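Local coordinates for envelope polyprotein (Puumala orthohantavirus, PDB 5FXU), which forms the membrane-distal Gn part of the hantaviral surface spike, an antigenic glycoprotein that probably works with its partner Gc in cell entry, at residues A[94-99]-A[194-199]; A[204-209]-A[227-232]; A[45-50]-A[108-113]; A[52-57]-A[87-92]. All coordinates share one frame; numbering follows the deposited sequence.

From the N terminus, the chain first runs through 45-50, which waits for its partner until strand 107-116 returns beside it; contact 3 closes that long loop. Inside it lies contact 4, where strands 54-64 and 79-89 pair as their hairpin comes back. The Cys92-Cys111 disulfide joins contacts 3 and 4 directly. The loop 94-99 follows and later receives strand 185-197 in contact 1, whose segments alternate with those of contact 3, so the two loops cross. Contact 2 comes last: 204-209 leads into helix 208-216 and meets strand 228-234, which pairs with strand 185-197 and so carries contact 1 into contact 2.

Contact 1 of 4, residues A[94-99]-A[194-199]; sequences VPPLVI and FLIAKK
Ile196 carries the apolar part of this contact, reaching from strand 185-197 into the bend of loop 94-99 with both of its branches. With CG1 beside the backbone N and CG2 anti to it (chi1 -50°), the two branches spread to different residues. CD1 ends 3.8 Å from Val94 CB, while CG2 lies over one face of the Pro96 ring, 3.6 Å from Pro96 N. Lys198 CD reaches the CB-CG edge of the same ring, 3.8 Å from Pro96 CG. Farther along, Ile99 CD1 comes within 4.2 Å of Phe194 CD1, the two side chains crossing at about a right angle; Phe126 packs edge-to-face on the same phenylalanine.

The polar part is carried by two waters. One accepts from Ala197 N and donates to Val94 O. The other accepts from Val94 N and donates to Leu195 O, 2.8 Å from that oxygen. Val94 N and O thus each reach the strand through a water, the one at the carbonyl on a rather short bond.

The loop itself is shaped by a type II turn from Pro95 to Val98, whose closing bond is weak. Within the sheet, strand 185-197 is bonded through Ile196 to Tyr229 of strand 228-234 and through Leu195 to Leu343 of strand 340-354.

Chemically, then, the loop does not join the sheet as another strand: it rests on it through apolar side chains, mostly aliphatic, and solvent molecules take the place of direct backbone pairing.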
loop_
_atom_site.group_PDB
_atom_site.type_symbol
_atom_site.label_atom_id
_atom_site.label_comp_id
_atom_site.label_asym_id
_atom_site.label_seq_id
_atom_site.Cartn_x
_atom_site.Cartn_y
_atom_site.Cartn_z
ATOM N N VAL A 94 -1.598 -5.356 -7.404
ATOM C CA VAL A 94 -0.559 -5.601 -8.364
ATOM C C VAL A 94 -0.315 -7.115 -8.397
ATOM O O VAL A 94 -0.241 -7.757 -7.356
ATOM C CB VAL A 94 0.696 -4.807 -7.972
ATOM C CG1 VAL A 94 1.758 -4.943 -9.042
ATOM C CG2 VAL A 94 0.336 -3.340 -7.769
ATOM N N PRO A 95 -0.241 -7.705 -9.595
ATOM C CA PRO A 95 0.005 -9.148 -9.641
ATOM C C PRO A 95 1.409 -9.488 -9.227
ATOM O O PRO A 95 2.286 -8.632 -9.281
ATOM C CB PRO A 95 -0.198 -9.512 -11.116
ATOM C CG PRO A 95 -0.995 -8.400 -11.687
ATOM C CD PRO A 95 -0.568 -7.174 -10.932
ATOM N N PRO A 96 1.638 -10.746 -8.849
ATOM C CA PRO A 96 3.017 -11.179 -8.532
ATOM C C PRO A 96 3.971 -10.955 -9.698
ATOM O O PRO A 96 3.550 -11.033 -10.832
ATOM C CB PRO A 96 2.868 -12.674 -8.256
ATOM C CG PRO A 96 1.409 -12.926 -8.067
ATOM C CD PRO A 96 0.653 -11.838 -8.744
ATOM N N LEU A 97 5.215 -10.626 -9.378
ATOM C CA LEU A 97 6.317 -10.380 -10.323
ATOM C C LEU A 97 6.307 -9.044 -11.072
ATOM O O LEU A 97 7.318 -8.668 -11.655
ATOM C CB LEU A 97 6.478 -11.544 -11.321
ATOM C CG LEU A 97 6.545 -12.954 -10.703
ATOM C CD1 LEU A 97 6.775 -13.983 -11.798
ATOM C CD2 LEU A 97 7.625 -13.081 -9.617
ATOM N N VAL A 98 5.193 -8.321 -11.078
ATOM C CA VAL A 98 5.077 -7.120 -11.917
ATOM C C VAL A 98 6.049 -6.032 -11.446
ATOM O O VAL A 98 6.838 -5.528 -12.251
ATOM C CB VAL A 98 3.624 -6.626 -11.982
ATOM C CG1 VAL A 98 3.525 -5.248 -12.590
ATOM C CG2 VAL A 98 2.789 -7.620 -12.767
ATOM N N ILE A 99 6.003 -5.702 -10.154
ATOM C CA ILE A 99 6.931 -4.730 -9.604
ATOM C C ILE A 99 8.363 -5.303 -9.612
ATOM O O ILE A 99 9.312 -4.603 -9.970
ATOM C CB ILE A 99 6.518 -4.256 -8.194
ATOM C CG1 ILE A 99 5.265 -3.392 -8.298
ATOM C CG2 ILE A 99 7.635 -3.448 -7.541
ATOM C CD1 ILE A 99 4.551 -3.161 -6.991
ATOM N N PHE A 194 3.114 -2.730 -1.168
ATOM C CA PHE A 194 1.898 -3.153 -1.860
ATOM C C PHE A 194 1.678 -4.617 -1.574
ATOM O O PHE A 194 2.604 -5.412 -1.646
ATOM C CB PHE A 194 2.012 -2.866 -3.363
ATOM C CG PHE A 194 2.367 -1.437 -3.636
ATOM C CD1 PHE A 194 3.696 -1.007 -3.523
ATOM C CD2 PHE A 194 1.385 -0.501 -3.879
ATOM C CE1 PHE A 194 4.022 0.336 -3.685
ATOM C CE2 PHE A 194 1.708 0.840 -4.066
ATOM C CZ PHE A 194 3.016 1.272 -3.954
ATOM N N LEU A 195 0.454 -4.952 -1.195
ATOM C CA LEU A 195 0.083 -6.313 -0.899
ATOM C C LEU A 195 -0.150 -7.113 -2.165
ATOM O O LEU A 195 -0.984 -6.735 -2.996
ATOM C CB LEU A 195 -1.205 -6.329 -0.062
ATOM C CG LEU A 195 -1.661 -7.713 0.375
ATOM C CD1 LEU A 195 -0.711 -8.298 1.384
ATOM C CD2 LEU A 195 -3.014 -7.605 1.018
ATOM N N ILE A 196 0.517 -8.252 -2.270
ATOM C CA ILE A 196 0.430 -9.117 -3.448
ATOM C C ILE A 196 -0.148 -10.463 -3.020
ATOM O O ILE A 196 0.399 -11.105 -2.111
ATOM C CB ILE A 196 1.831 -9.363 -4.035
ATOM C CG1 ILE A 196 2.628 -8.057 -4.255
ATOM C CG2 ILE A 196 1.756 -10.195 -5.303
ATOM C CD1 ILE A 196 1.967 -7.048 -5.141
ATOM N N ALA A 197 -1.226 -10.905 -3.662
ATOM C CA ALA A 197 -1.774 -12.242 -3.448
ATOM C C ALA A 197 -1.010 -13.280 -4.262
ATOM O O ALA A 197 -0.891 -13.170 -5.487
ATOM C CB ALA A 197 -3.223 -12.274 -3.845
ATOM N N LYS A 198 -0.505 -14.293 -3.570
ATOM C CA LYS A 198 0.295 -15.338 -4.176
ATOM C C LYS A 198 0.188 -16.631 -3.358
ATOM O O LYS A 198 0.657 -16.722 -2.223
ATOM C CB LYS A 198 1.753 -14.879 -4.300
ATOM C CG LYS A 198 2.725 -15.884 -4.915
ATOM C CD LYS A 198 2.358 -16.186 -6.362
ATOM C CE LYS A 198 3.337 -17.137 -7.054
ATOM N NZ LYS A 198 3.382 -18.546 -6.579
ATOM N N LYS A 199 -0.414 -17.637 -3.975
ATOM C CA LYS A 199 -0.638 -18.948 -3.373
ATOM C C LYS A 199 0.487 -19.936 -3.746
ATOM O O LYS A 199 1.088 -19.801 -4.815
ATOM C CB LYS A 199 -1.975 -19.478 -3.890
ATOM C CG LYS A 199 -2.951 -19.845 -2.811
ATOM C CD LYS A 199 -4.335 -20.123 -3.365
ATOM C CE LYS A 199 -4.942 -21.310 -2.655
ATOM N NZ LYS A 199 -6.341 -21.480 -3.095
HETATM O O HOH W 1 -1.836 -9.227 -6.036
HETATM O O HOH W 2 -0.776 -4.497 -4.718
#

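Contact 2 of 4, residues A[204-209]-A[227-232]; sequences DSMKLE and QGYYIC
Met206 meets strand 228-234 with both its backbone and its side chain. Ahead of it, a type I turn from Asp204 to Lys207 brings the chain round, and a water accepts from Met206 N and makes a weak bond to Gln227 OE1. Met206 O then receives Gly228 N at 3.0 Å, fairly straight at 160°, while Gln227 CA offers a C-H to the same oxygen. The methionine chain, bent at chi2 and chi3, lies alongside Tyr229, pointing the same way, with CE 3.7 Å from Tyr229 CD1.

Lys207 comes next. Its CD crosses the aliphatic part of Gln227, 3.8 Å from Gln227 CG, and Asp317 takes both Lys207 NZ, in a salt bridge, and Gln227 NE2.

Leu208 points toward the strand. CG anti to the backbone N (chi1 180°) brings CD2 to the CD2-CE2 side of Tyr230, 3.7 Å from Tyr230 CE2, the two side chains crossing at about a right angle. Leu195 of strand 185-197 and Leu341 of strand 340-354 also touch this leucine.

Lys207 occupies the N-cap position of helix 208-216 and centres an inverse gamma turn, so this is a helix entry packed against the start of a beta strand.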
loop_
_atom_site.group_PDB
_atom_site.type_symbol
_atom_site.label_atom_id
_atom_site.label_comp_id
_atom_site.label_asym_id
_atom_site.label_seq_id
_atom_site.Cartn_x
_atom_site.Cartn_y
_atom_site.Cartn_z
ATOM N N ASP A 204 3.309 -23.597 4.442
ATOM C CA ASP A 204 2.966 -22.330 5.101
ATOM C C ASP A 204 3.935 -21.179 4.744
ATOM O O ASP A 204 3.896 -20.115 5.363
ATOM C CB ASP A 204 2.914 -22.553 6.634
ATOM C CG ASP A 204 1.598 -23.220 7.116
ATOM O OD1 ASP A 204 0.687 -23.514 6.295
ATOM O OD2 ASP A 204 1.453 -23.427 8.348
ATOM N N SER A 205 4.768 -21.361 3.719
ATOM C CA SER A 205 5.762 -20.334 3.357
ATOM C C SER A 205 5.180 -18.950 2.959
ATOM O O SER A 205 5.878 -17.940 3.094
ATOM C CB SER A 205 6.695 -20.848 2.241
ATOM O OG SER A 205 6.028 -20.945 0.987
ATOM N N MET A 206 3.950 -18.928 2.437
ATOM C CA MET A 206 3.271 -17.702 2.004
ATOM C C MET A 206 2.199 -17.222 2.975
ATOM O O MET A 206 1.520 -16.234 2.670
ATOM C CB MET A 206 2.603 -17.902 0.646
ATOM C CG MET A 206 3.504 -18.427 -0.458
ATOM S SD MET A 206 4.933 -17.410 -0.813
ATOM C CE MET A 206 4.052 -15.933 -1.311
ATOM N N LYS A 207 2.067 -17.872 4.141
ATOM C CA LYS A 207 1.061 -17.473 5.147
ATOM C C LYS A 207 1.536 -16.203 5.899
ATOM O O LYS A 207 2.048 -16.240 7.027
ATOM C CB LYS A 207 0.642 -18.639 6.087
ATOM C CG LYS A 207 -0.631 -19.460 5.729
ATOM C CD LYS A 207 -0.436 -20.481 4.636
ATOM C CE LYS A 207 -1.268 -21.756 4.855
ATOM N NZ LYS A 207 -2.689 -21.533 4.501
ATOM N N LEU A 208 1.334 -15.060 5.241
ATOM C CA LEU A 208 1.827 -13.769 5.718
ATOM C C LEU A 208 1.362 -13.400 7.137
ATOM O O LEU A 208 2.171 -12.931 7.942
ATOM C CB LEU A 208 1.460 -12.678 4.720
ATOM C CG LEU A 208 1.866 -11.239 5.016
ATOM C CD1 LEU A 208 3.378 -11.142 5.174
ATOM C CD2 LEU A 208 1.373 -10.334 3.898
ATOM N N GLU A 209 0.092 -13.637 7.462
ATOM C CA GLU A 209 -0.416 -13.255 8.777
ATOM C C GLU A 209 0.195 -14.102 9.894
ATOM O O GLU A 209 0.337 -13.618 11.028
ATOM C CB GLU A 209 -1.942 -13.307 8.828
ATOM C CG GLU A 209 -2.571 -12.745 10.097
ATOM C CD GLU A 209 -2.115 -11.329 10.463
ATOM O OE1 GLU A 209 -1.891 -10.492 9.568
ATOM O OE2 GLU A 209 -2.024 -11.027 11.668
ATOM N N GLN A 227 -2.579 -16.059 1.701
ATOM C CA GLN A 227 -1.293 -16.333 1.090
ATOM C C GLN A 227 -0.876 -15.180 0.209
ATOM O O GLN A 227 -1.571 -14.807 -0.741
ATOM C CB GLN A 227 -1.298 -17.659 0.316
ATOM C CG GLN A 227 -1.122 -18.864 1.238
ATOM C CD GLN A 227 -0.947 -20.179 0.511
ATOM O OE1 GLN A 227 0.109 -20.460 -0.057
ATOM N NE2 GLN A 227 -1.983 -20.999 0.535
ATOM N N GLY A 228 0.259 -14.587 0.562
ATOM C CA GLY A 228 0.766 -13.444 -0.164
ATOM C C GLY A 228 1.950 -12.817 0.513
ATOM O O GLY A 228 2.570 -13.413 1.389
ATOM N N TYR A 229 2.280 -11.617 0.086
ATOM C CA TYR A 229 3.482 -10.955 0.561
ATOM C C TYR A 229 3.410 -9.502 0.243
ATOM O O TYR A 229 2.524 -9.088 -0.481
ATOM C CB TYR A 229 4.726 -11.563 -0.087
ATOM C CG TYR A 229 4.817 -11.469 -1.580
ATOM C CD1 TYR A 229 4.263 -12.451 -2.398
ATOM C CD2 TYR A 229 5.518 -10.435 -2.184
ATOM C CE1 TYR A 229 4.365 -12.368 -3.796
ATOM C CE2 TYR A 229 5.634 -10.349 -3.569
ATOM C CZ TYR A 229 5.057 -11.318 -4.357
ATOM O OH TYR A 229 5.174 -11.212 -5.707
ATOM N N TYR A 230 4.327 -8.720 0.806
ATOM C CA TYR A 230 4.405 -7.314 0.451
ATOM C C TYR A 230 5.641 -7.107 -0.436
ATOM O O TYR A 230 6.678 -7.731 -0.214
ATOM C CB TYR A 230 4.449 -6.409 1.699
ATOM C CG TYR A 230 3.117 -6.161 2.362
ATOM C CD1 TYR A 230 2.272 -5.146 1.903
ATOM C CD2 TYR A 230 2.714 -6.888 3.457
ATOM C CE1 TYR A 230 1.070 -4.879 2.525
ATOM C CE2 TYR A 230 1.515 -6.638 4.074
ATOM C CZ TYR A 230 0.682 -5.637 3.616
ATOM O OH TYR A 230 -0.520 -5.393 4.247
ATOM N N ILE A 231 5.506 -6.190 -1.404
ATOM C CA ILE A 231 6.629 -5.710 -2.186
ATOM C C ILE A 231 6.739 -4.224 -1.910
ATOM O O ILE A 231 5.743 -3.505 -1.965
ATOM C CB ILE A 231 6.481 -6.103 -3.673
ATOM C CG1 ILE A 231 7.824 -6.073 -4.357
ATOM C CG2 ILE A 231 5.447 -5.248 -4.404
ATOM C CD1 ILE A 231 8.685 -7.296 -4.038
ATOM N N CYS A 232 7.939 -3.770 -1.544
ATOM C CA CYS A 232 8.135 -2.430 -0.995
ATOM C C CYS A 232 9.218 -1.731 -1.750
ATOM O O CYS A 232 10.127 -2.369 -2.290
ATOM C CB CYS A 232 8.531 -2.489 0.501
ATOM S SG CYS A 232 7.385 -3.436 1.553
HETATM O O HOH W 3 1.801 -21.030 2.316
#

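Contact 3 of 4, residues A[45-50]-A[108-113]; sequences FDLHTS and TIACFD
Thr108 and Phe45 make the close-packed end of this contact. Thr108 CG2 sits over the centre of the Phe45 ring, 3.7 Å from its centroid and 12° off the normal, a CH-pi contact onto one face. Phe45 reaches it with CG lodged between its backbone N and carbonyl carbon (chi1 53°), which turns the ring back over the threonine. Beside the ring, Thr108 OG1 approaches Phe45 CB at 3.5 Å.

Next to this lies a short parallel pairing. Thr108 N gives to Asp46 O at 2.9 Å, the donor standing above the carbonyl plane, whereas His48 N gives to Thr108 O at 2.8 Å in an almost straight bond of 178°. Both polar atoms of the Thr108 backbone therefore go to segment 45-50, to the residues on either side of Leu47, as in a parallel bridge. Leu47 CD2 adds an apolar touch, 3.8 Å from Ala110 CB.

Water takes over at both ends. One molecule accepts from Asp46 N and is hydrogen-bonded to Thr108 OG1; a second links His48 O to Ala110 N, in place of a further direct rung. The exposed Asp46 turns its carboxylate to Lys107 in a salt bridge.

Segment 45-50 thus lies along one side of strand 107-116, which pairs antiparallel with strand 120-130 as well; Leu127 of that strand packs on Phe45, Thr108 and Ala110.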
loop_
_atom_site.group_PDB
_atom_site.type_symbol
_atom_site.label_atom_id
_atom_site.label_comp_id
_atom_site.label_asym_id
_atom_site.label_seq_id
_atom_site.Cartn_x
_atom_site.Cartn_y
_atom_site.Cartn_z
ATOM N N PHE A 45 5.652 6.792 -21.137
ATOM C CA PHE A 45 6.102 5.549 -20.537
ATOM C C PHE A 45 5.119 4.409 -20.825
ATOM O O PHE A 45 4.009 4.641 -21.309
ATOM C CB PHE A 45 6.468 5.707 -19.031
ATOM C CG PHE A 45 5.391 6.337 -18.137
ATOM C CD1 PHE A 45 4.074 5.874 -18.116
ATOM C CD2 PHE A 45 5.755 7.351 -17.241
ATOM C CE1 PHE A 45 3.143 6.443 -17.258
ATOM C CE2 PHE A 45 4.827 7.923 -16.388
ATOM C CZ PHE A 45 3.515 7.463 -16.386
ATOM N N ASP A 46 5.558 3.184 -20.538
ATOM C CA ASP A 46 4.833 1.973 -20.891
ATOM C C ASP A 46 4.004 1.440 -19.703
ATOM O O ASP A 46 4.473 0.635 -18.892
ATOM C CB ASP A 46 5.841 0.934 -21.392
ATOM C CG ASP A 46 5.187 -0.296 -21.956
ATOM O OD1 ASP A 46 3.944 -0.319 -22.059
ATOM O OD2 ASP A 46 5.910 -1.261 -22.280
ATOM N N LEU A 47 2.766 1.915 -19.617
ATOM C CA LEU A 47 1.836 1.536 -18.551
ATOM C C LEU A 47 1.537 0.035 -18.540
ATOM O O LEU A 47 1.140 -0.531 -19.551
ATOM C CB LEU A 47 0.510 2.317 -18.667
ATOM C CG LEU A 47 0.268 3.595 -17.834
ATOM C CD1 LEU A 47 -1.230 3.824 -17.607
ATOM C CD2 LEU A 47 1.029 3.649 -16.506
ATOM N N HIS A 48 1.719 -0.592 -17.382
ATOM C CA HIS A 48 1.239 -1.945 -17.165
ATOM C C HIS A 48 -0.301 -1.914 -17.037
ATOM O O HIS A 48 -0.846 -1.078 -16.328
ATOM C CB HIS A 48 1.895 -2.557 -15.925
ATOM C CG HIS A 48 1.925 -4.054 -15.948
ATOM N ND1 HIS A 48 0.885 -4.826 -15.475
ATOM C CD2 HIS A 48 2.858 -4.921 -16.415
ATOM C CE1 HIS A 48 1.176 -6.104 -15.644
ATOM N NE2 HIS A 48 2.371 -6.189 -16.206
ATOM N N THR A 49 -0.984 -2.807 -17.750
ATOM C CA THR A 49 -2.452 -2.769 -17.908
ATOM C C THR A 49 -3.226 -3.471 -16.778
ATOM O O THR A 49 -4.437 -3.271 -16.630
ATOM C CB THR A 49 -2.873 -3.433 -19.238
ATOM O OG1 THR A 49 -2.408 -4.789 -19.253
ATOM C CG2 THR A 49 -2.298 -2.676 -20.442
ATOM N N SER A 50 -2.519 -4.298 -16.008
ATOM C CA SER A 50 -3.084 -5.054 -14.870
ATOM C C SER A 50 -4.073 -4.293 -13.966
ATOM O O SER A 50 -5.197 -4.761 -13.750
ATOM C CB SER A 50 -1.960 -5.649 -13.993
ATOM O OG SER A 50 -1.065 -4.647 -13.488
ATOM N N THR A 108 5.697 0.584 -16.284
ATOM C CA THR A 108 5.375 1.579 -15.287
ATOM C C THR A 108 4.046 1.149 -14.644
ATOM O O THR A 108 3.122 0.739 -15.342
ATOM C CB THR A 108 5.265 2.957 -15.950
ATOM O OG1 THR A 108 6.569 3.374 -16.361
ATOM C CG2 THR A 108 4.698 4.017 -14.990
ATOM N N ILE A 109 3.984 1.208 -13.321
ATOM C CA ILE A 109 2.774 0.888 -12.563
ATOM C C ILE A 109 2.214 2.195 -12.058
ATOM O O ILE A 109 2.917 2.967 -11.410
ATOM C CB ILE A 109 3.044 -0.042 -11.358
ATOM C CG1 ILE A 109 3.500 -1.420 -11.818
ATOM C CG2 ILE A 109 1.784 -0.239 -10.514
ATOM C CD1 ILE A 109 4.993 -1.520 -12.093
ATOM N N ALA A 110 0.955 2.446 -12.387
ATOM C CA ALA A 110 0.225 3.606 -11.889
ATOM C C ALA A 110 -1.134 3.103 -11.424
ATOM O O ALA A 110 -1.862 2.513 -12.203
ATOM C CB ALA A 110 0.074 4.663 -12.957
ATOM N N CYS A 111 -1.446 3.340 -10.154
ATOM C CA CYS A 111 -2.645 2.834 -9.514
ATOM C C CYS A 111 -2.961 3.719 -8.304
ATOM O O CYS A 111 -2.188 4.615 -7.978
ATOM C CB CYS A 111 -2.433 1.389 -9.086
ATOM S SG CYS A 111 -1.089 1.137 -7.884
ATOM N N PHE A 112 -4.130 3.547 -7.686
ATOM C CA PHE A 112 -4.484 4.361 -6.498
ATOM C C PHE A 112 -5.039 3.499 -5.390
ATOM O O PHE A 112 -5.484 2.395 -5.636
ATOM C CB PHE A 112 -5.405 5.529 -6.866
ATOM C CG PHE A 112 -6.661 5.107 -7.539
ATOM C CD1 PHE A 112 -6.707 4.883 -8.920
ATOM C CD2 PHE A 112 -7.807 4.903 -6.785
ATOM C CE1 PHE A 112 -7.882 4.470 -9.523
ATOM C CE2 PHE A 112 -8.981 4.493 -7.381
ATOM C CZ PHE A 112 -9.020 4.267 -8.748
ATOM N N ASP A 113 -4.905 3.975 -4.160
ATOM C CA ASP A 113 -5.613 3.415 -3.012
ATOM C C ASP A 113 -6.650 4.465 -2.569
ATOM O O ASP A 113 -6.579 5.615 -3.014
ATOM C CB ASP A 113 -4.620 3.049 -1.872
ATOM C CG ASP A 113 -5.186 1.972 -0.892
ATOM O OD1 ASP A 113 -6.429 1.724 -0.961
ATOM O OD2 ASP A 113 -4.395 1.380 -0.056
HETATM O O HOH W 4 7.698 2.528 -18.717
HETATM O O HOH W 5 -0.294 0.071 -13.834
#

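Contact 4 of 4, residues A[52-57]-A[87-92]; sequences SSQQPF and NLRGLC
Gln55 is the side chain to follow, since it runs from strand 54-64 toward Leu91. Its CB lies 3.8 Å from Leu88 O, and CG closes on that oxygen to 3.1 Å. This path follows from chi1 of 60°, which wedges CG between the backbone N and the carbonyl carbon, and a bend at chi2 then directs the amide past the strand. CD comes to 3.8 Å from Leu91 N, and OE1 accepts that N-H at 2.8 Å. NE2 ends near Leu91 O, at 3.7 Å.

The backbones of Gln55 and Leu88 are joined twice, an antiparallel hydrogen-bonded pair: Gln55 N gives to Leu88 O, and Leu88 N to Gln55 O, the second being the straighter at 169°. Beside them Phe57 receives Leu88 CD1 over one face, offset toward the rim, while Leu91 CD2 touches Phe57 CZ at 3.6 Å. Trp323 and Leu343 also pack on this phenylalanine.

On the exposed face, Gln54 CG lies over the centre of the Arg89 guanidinium, whose plane is 20° from that of the glutamine amide. Arg89 NH1 gives to Ser52 O at 2.6 Å, in the carbonyl plane and on a lone pair.

One face, with Phe57, Leu88 and Leu91, is thus apolar apart from the buried Gln55 amide, which extends the pairing to Leu91 N; the face with Gln54, Asn87 and Arg89 is polar.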
loop_
_atom_site.group_PDB
_atom_site.type_symbol
_atom_site.label_atom_id
_atom_site.label_comp_id
_atom_site.label_asym_id
_atom_site.label_seq_id
_atom_site.Cartn_x
_atom_site.Cartn_y
_atom_site.Cartn_z
ATOM N N SER A 52 -5.808 -1.447 -14.159
ATOM C CA SER A 52 -7.039 -0.867 -14.733
ATOM C C SER A 52 -8.171 -1.889 -15.083
ATOM O O SER A 52 -9.258 -1.485 -15.490
ATOM C CB SER A 52 -6.677 -0.015 -15.956
ATOM O OG SER A 52 -6.014 -0.805 -16.932
ATOM N N SER A 53 -7.918 -3.195 -14.938
ATOM C CA SER A 53 -8.979 -4.218 -15.063
ATOM C C SER A 53 -9.945 -4.202 -13.851
ATOM O O SER A 53 -9.642 -3.621 -12.799
ATOM C CB SER A 53 -8.359 -5.607 -15.202
ATOM O OG SER A 53 -7.786 -6.006 -13.973
ATOM N N GLN A 54 -11.088 -4.865 -14.014
ATOM C CA GLN A 54 -12.125 -4.933 -12.982
ATOM C C GLN A 54 -11.718 -5.884 -11.887
ATOM O O GLN A 54 -11.214 -6.969 -12.161
ATOM C CB GLN A 54 -13.444 -5.418 -13.547
ATOM C CG GLN A 54 -14.182 -4.395 -14.368
ATOM C CD GLN A 54 -15.577 -4.886 -14.685
ATOM O OE1 GLN A 54 -15.724 -5.781 -15.505
ATOM N NE2 GLN A 54 -16.603 -4.353 -14.005
ATOM N N GLN A 55 -11.957 -5.480 -10.645
ATOM C CA GLN A 55 -11.455 -6.225 -9.491
ATOM C C GLN A 55 -12.545 -6.304 -8.401
ATOM O O GLN A 55 -13.081 -5.290 -7.973
ATOM C CB GLN A 55 -10.093 -5.632 -9.046
ATOM C CG GLN A 55 -10.112 -4.155 -8.627
ATOM C CD GLN A 55 -8.959 -3.237 -9.113
ATOM O OE1 GLN A 55 -9.074 -2.013 -8.986
ATOM N NE2 GLN A 55 -7.852 -3.794 -9.605
ATOM N N PRO A 56 -12.955 -7.527 -8.029
ATOM C CA PRO A 56 -14.090 -7.677 -7.116
ATOM C C PRO A 56 -13.760 -7.393 -5.640
ATOM O O PRO A 56 -12.857 -7.986 -5.070
ATOM C CB PRO A 56 -14.498 -9.145 -7.304
ATOM C CG PRO A 56 -13.226 -9.838 -7.682
ATOM C CD PRO A 56 -12.464 -8.836 -8.512
ATOM N N PHE A 57 -14.539 -6.495 -5.057
ATOM C CA PHE A 57 -14.440 -6.049 -3.676
ATOM C C PHE A 57 -15.779 -6.231 -2.982
ATOM O O PHE A 57 -16.839 -6.128 -3.595
ATOM C CB PHE A 57 -14.113 -4.560 -3.625
ATOM C CG PHE A 57 -12.651 -4.253 -3.634
ATOM C CD1 PHE A 57 -11.913 -4.264 -4.824
ATOM C CD2 PHE A 57 -12.009 -3.930 -2.464
ATOM C CE1 PHE A 57 -10.555 -3.968 -4.818
ATOM C CE2 PHE A 57 -10.666 -3.633 -2.457
ATOM C CZ PHE A 57 -9.933 -3.659 -3.634
ATOM N N ASN A 87 -17.438 -4.291 -8.306
ATOM C CA ASN A 87 -16.183 -4.300 -9.051
ATOM C C ASN A 87 -15.620 -2.909 -9.036
ATOM O O ASN A 87 -16.325 -1.968 -9.313
ATOM C CB ASN A 87 -16.392 -4.772 -10.484
ATOM C CG ASN A 87 -16.590 -6.270 -10.566
ATOM O OD1 ASN A 87 -15.646 -7.042 -10.388
ATOM N ND2 ASN A 87 -17.802 -6.693 -10.819
ATOM N N LEU A 88 -14.358 -2.783 -8.658
ATOM C CA LEU A 88 -13.646 -1.515 -8.725
ATOM C C LEU A 88 -12.603 -1.650 -9.825
ATOM O O LEU A 88 -12.302 -2.766 -10.254
ATOM C CB LEU A 88 -12.994 -1.205 -7.367
ATOM C CG LEU A 88 -13.974 -0.974 -6.198
ATOM C CD1 LEU A 88 -13.232 -0.795 -4.880
ATOM C CD2 LEU A 88 -14.874 0.228 -6.438
ATOM N N ARG A 89 -12.076 -0.529 -10.304
ATOM C CA ARG A 89 -10.919 -0.566 -11.174
ATOM C C ARG A 89 -9.881 0.415 -10.764
ATOM O O ARG A 89 -10.192 1.418 -10.128
ATOM C CB ARG A 89 -11.272 -0.159 -12.595
ATOM C CG ARG A 89 -12.435 -0.828 -13.295
ATOM C CD ARG A 89 -12.600 -0.165 -14.677
ATOM N NE ARG A 89 -13.353 -0.962 -15.656
ATOM C CZ ARG A 89 -12.867 -1.968 -16.400
ATOM N NH1 ARG A 89 -11.599 -2.364 -16.289
ATOM N NH2 ARG A 89 -13.674 -2.611 -17.254
ATOM N N GLY A 90 -8.646 0.152 -11.205
ATOM C CA GLY A 90 -7.548 1.082 -10.982
ATOM C C GLY A 90 -6.884 1.005 -9.615
ATOM O O GLY A 90 -5.903 1.703 -9.385
ATOM N N LEU A 91 -7.380 0.168 -8.711
ATOM C CA LEU A 91 -6.781 0.074 -7.386
ATOM C C LEU A 91 -5.456 -0.677 -7.445
ATOM O O LEU A 91 -5.202 -1.445 -8.380
ATOM C CB LEU A 91 -7.711 -0.574 -6.362
ATOM C CG LEU A 91 -8.678 0.420 -5.724
ATOM C CD1 LEU A 91 -9.746 0.857 -6.711
ATOM C CD2 LEU A 91 -9.309 -0.174 -4.481
ATOM N N CYS A 92 -4.618 -0.421 -6.438
ATOM C CA CYS A 92 -3.318 -1.048 -6.326
ATOM C C CYS A 92 -3.411 -2.494 -5.885
ATOM O O CYS A 92 -3.061 -2.816 -4.767
ATOM C CB CYS A 92 -2.384 -0.227 -5.401
ATOM S SG CYS A 92 -1.955 1.429 -6.007
#